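PDB 4XDY: ketol-acid reductoisomerase (NAD(+)) from uncultured archaeon GZfos26G2, which catalyses the magnesium-dependent alkyl migration and NADH-dependent reduction of acetolactate in the biosynthesis of branched-chain amino acids. Local coordinates for residues I19-Y24 against A30-L35. Numbering follows the deposited sequence.
Sequences IAVMGY and AQANCL. With NAI (1,4-dihydronicotinamide adenine dinucleotide), chain E.
Ile19 meets Leu35 through branch methyls, with CG2 of Ile19 4.3 Å from CD1 of Leu35. Both side chains leave the backbone toward the opposing segment. Two residues on, Val21 presents CG2 to CB of Ala32, also at 4.3 Å. The backbones of the two segments come nearest here, with CA of Val21 6.6 Å from CA of Ala32. The small side chain of Ala32 is consistent with this close approach of helix to strand. Ile44 and Val42 of the neighbouring strand 41-50 continue this apolar layer against Ala32 and Leu35. At Gly23 the chain leaves the strand, and its CA passes 4.0 Å from C4B of NAI. Tyr24 then swings its ring back to the helix, its CG anti to the backbone N (chi1 -163°). The ring edge carrying CE1 lies against CB of Ala32. Beyond it, ND2 of Asn33 donates to the OH of Tyr24 at 2.9 Å, with an N-H...O angle of 157°. The oxygen lies nearly in the amide plane, while ring and amide are turned 62° apart. The same hydroxyl is hydrogen-bonded to Asp64, and ND2 of Asn33 also bonds to the backbone O of Asp29. A phenylalanine in place of Tyr24 would probably keep the packing on Ala32 but leave Asn33 and Asp64 without their shared hydroxyl partner. The arrangement is the first strand-turn-helix of a Rossmann fold, opening the beta-alpha-beta unit of 18-22, 26-37 and 41-50, whose glycine-rich turn faces the bound dinucleotide.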
loop_
_atom_site.group_PDB
_atom_site.type_symbol
_atom_site.label_atom_id
_atom_site.label_comp_id
_atom_site.label_asym_id
_atom_site.label_seq_id
_atom_site.Cartn_x
_atom_site.Cartn_y
_atom_site.Cartn_z
ATOM N N ILE A 19 8.616 -15.726 -28.968
ATOM C CA ILE A 19 7.382 -15.566 -28.171
ATOM C C ILE A 19 6.481 -14.547 -28.884
ATOM O O ILE A 19 6.896 -13.356 -29.065
ATOM C CB ILE A 19 7.671 -14.983 -26.765
ATOM C CG1 ILE A 19 8.893 -15.611 -26.066
ATOM C CG2 ILE A 19 6.346 -14.960 -25.922
ATOM C CD1 ILE A 19 8.746 -17.047 -25.888
ATOM N N ALA A 20 5.303 -14.994 -29.251
ATOM C CA ALA A 20 4.250 -14.127 -29.780
ATOM C C ALA A 20 3.372 -13.672 -28.620
ATOM O O ALA A 20 2.661 -14.481 -28.045
ATOM C CB ALA A 20 3.425 -14.858 -30.797
ATOM N N VAL A 21 3.488 -12.409 -28.279
ATOM C CA VAL A 21 2.675 -11.815 -27.178
ATOM C C VAL A 21 1.426 -11.227 -27.794
ATOM O O VAL A 21 1.531 -10.260 -28.559
ATOM C CB VAL A 21 3.459 -10.781 -26.394
ATOM C CG1 VAL A 21 2.546 -10.028 -25.408
ATOM C CG2 VAL A 21 4.635 -11.436 -25.644
ATOM N N MET A 22 0.275 -11.842 -27.498
ATOM C CA MET A 22 -1.013 -11.390 -27.980
ATOM C C MET A 22 -1.626 -10.376 -26.995
ATOM O O MET A 22 -1.986 -10.735 -25.895
ATOM C CB MET A 22 -1.955 -12.536 -28.188
ATOM C CG MET A 22 -1.366 -13.769 -28.913
ATOM S SD MET A 22 -0.722 -13.240 -30.518
ATOM C CE MET A 22 -0.741 -14.829 -31.338
ATOM N N GLY A 23 -1.845 -9.159 -27.456
ATOM C CA GLY A 23 -2.293 -8.051 -26.592
ATOM C C GLY A 23 -1.217 -7.268 -25.970
ATOM O O GLY A 23 -0.503 -7.780 -25.121
ATOM N N TYR A 24 -1.083 -5.985 -26.302
ATOM C CA TYR A 24 -0.096 -5.155 -25.726
ATOM C C TYR A 24 -0.700 -4.180 -24.743
ATOM O O TYR A 24 -0.524 -2.986 -24.931
ATOM C CB TYR A 24 0.659 -4.366 -26.856
ATOM C CG TYR A 24 1.966 -3.722 -26.552
ATOM C CD1 TYR A 24 3.138 -4.452 -26.476
ATOM C CD2 TYR A 24 2.078 -2.343 -26.442
ATOM C CE1 TYR A 24 4.355 -3.875 -26.225
ATOM C CE2 TYR A 24 3.308 -1.730 -26.192
ATOM C CZ TYR A 24 4.474 -2.505 -26.127
ATOM O OH TYR A 24 5.706 -1.971 -25.855
ATOM N N ALA A 30 4.298 -4.830 -20.373
ATOM C CA ALA A 30 5.336 -5.158 -19.401
ATOM C C ALA A 30 6.108 -6.396 -19.803
ATOM O O ALA A 30 7.362 -6.374 -19.774
ATOM C CB ALA A 30 4.707 -5.386 -18.037
ATOM N N GLN A 31 5.394 -7.461 -20.118
ATOM C CA GLN A 31 6.039 -8.759 -20.340
ATOM C C GLN A 31 6.896 -8.719 -21.640
ATOM O O GLN A 31 8.046 -9.195 -21.661
ATOM C CB GLN A 31 5.100 -9.915 -20.350
ATOM C CG GLN A 31 4.479 -10.101 -18.965
ATOM C CD GLN A 31 3.703 -11.404 -18.765
ATOM O OE1 GLN A 31 2.651 -11.452 -18.103
ATOM N NE2 GLN A 31 4.158 -12.409 -19.370
ATOM N N ALA A 32 6.320 -8.201 -22.683
ATOM C CA ALA A 32 7.064 -8.027 -23.932
ATOM C C ALA A 32 8.379 -7.258 -23.786
ATOM O O ALA A 32 9.420 -7.665 -24.340
ATOM C CB ALA A 32 6.154 -7.443 -25.018
ATOM N N ASN A 33 8.364 -6.166 -23.046
ATOM C CA ASN A 33 9.536 -5.382 -22.874
ATOM C C ASN A 33 10.538 -6.000 -21.952
ATOM O O ASN A 33 11.733 -5.847 -22.165
ATOM C CB ASN A 33 9.183 -3.986 -22.423
ATOM C CG ASN A 33 8.688 -3.125 -23.589
ATOM O OD1 ASN A 33 9.503 -2.681 -24.402
ATOM N ND2 ASN A 33 7.356 -2.981 -23.752
ATOM N N CYS A 34 10.093 -6.744 -20.925
ATOM C CA CYS A 34 11.061 -7.426 -20.073
ATOM C C CYS A 34 11.747 -8.563 -20.862
ATOM O O CYS A 34 12.961 -8.769 -20.715
ATOM C CB CYS A 34 10.398 -7.950 -18.769
ATOM S SG CYS A 34 9.795 -6.592 -17.720
ATOM N N LEU A 35 10.960 -9.289 -21.642
ATOM C CA LEU A 35 11.466 -10.364 -22.454
ATOM C C LEU A 35 12.472 -9.809 -23.508
ATOM O O LEU A 35 13.586 -10.328 -23.652
ATOM C CB LEU A 35 10.374 -11.103 -23.158
ATOM C CG LEU A 35 9.535 -12.070 -22.277
ATOM C CD1 LEU A 35 8.248 -12.468 -23.038
ATOM C CD2 LEU A 35 10.286 -13.318 -21.881
HETATM P PA NAI E . -5.755 -5.607 -21.319
HETATM O O1A NAI E . -7.194 -5.372 -20.837
HETATM O O2A NAI E . -4.706 -4.633 -20.998
HETATM O O5B NAI E . -5.893 -5.998 -22.876
HETATM C C5B NAI E . -4.696 -6.175 -23.688
HETATM C C4B NAI E . -4.951 -5.533 -25.086
HETATM O O4B NAI E . -5.958 -6.339 -25.688
HETATM C C3B NAI E . -5.512 -4.088 -25.142
HETATM O O3B NAI E . -4.430 -3.193 -24.880
HETATM C C2B NAI E . -6.114 -4.034 -26.531
HETATM O O2B NAI E . -5.098 -3.619 -27.446
HETATM C C1B NAI E . -6.494 -5.519 -26.759
HETATM N N9A NAI E . -7.937 -5.694 -26.772
HETATM C C8A NAI E . -8.792 -5.141 -25.812
HETATM N N7A NAI E . -10.042 -5.475 -26.105
HETATM C C5A NAI E . -9.998 -6.200 -27.254
HETATM C C6A NAI E . -10.987 -6.818 -28.117
HETATM N N6A NAI E . -12.299 -6.746 -27.851
HETATM N N1A NAI E . -10.586 -7.534 -29.201
HETATM C C2A NAI E . -9.278 -7.613 -29.522
HETATM N N3A NAI E . -8.301 -7.087 -28.805
HETATM C C4A NAI E . -8.605 -6.356 -27.671
HETATM O O3 NAI E . -5.306 -7.116 -20.705
HETATM P PN NAI E . -4.511 -7.296 -19.253
HETATM O O1N NAI E . -5.277 -6.595 -18.149
HETATM O O2N NAI E . -3.113 -6.923 -19.513
HETATM O O5D NAI E . -4.839 -8.834 -19.076
HETATM C C5D NAI E . -4.081 -9.812 -19.864
HETATM C C4D NAI E . -4.061 -11.214 -19.156
HETATM O O4D NAI E . -3.191 -11.000 -18.026
HETATM C C3D NAI E . -5.376 -11.682 -18.563
HETATM O O3D NAI E . -5.462 -13.110 -18.630
HETATM C C2D NAI E . -5.351 -11.236 -17.081
HETATM O O2D NAI E . -6.192 -11.956 -16.183
HETATM C C1D NAI E . -3.877 -11.416 -16.783
HETATM N N1N NAI E . -3.270 -10.646 -15.692
HETATM C C2N NAI E . -3.378 -9.300 -15.715
HETATM C C3N NAI E . -2.814 -8.542 -14.751
HETATM C C7N NAI E . -2.859 -7.117 -14.866
HETATM O O7N NAI E . -3.688 -6.425 -15.535
HETATM N N7N NAI E . -1.787 -6.530 -14.396
HETATM C C4N NAI E . -2.074 -9.209 -13.700
HETATM C C5N NAI E . -1.814 -10.606 -13.862
HETATM C C6N NAI E . -2.460 -11.281 -14.849
#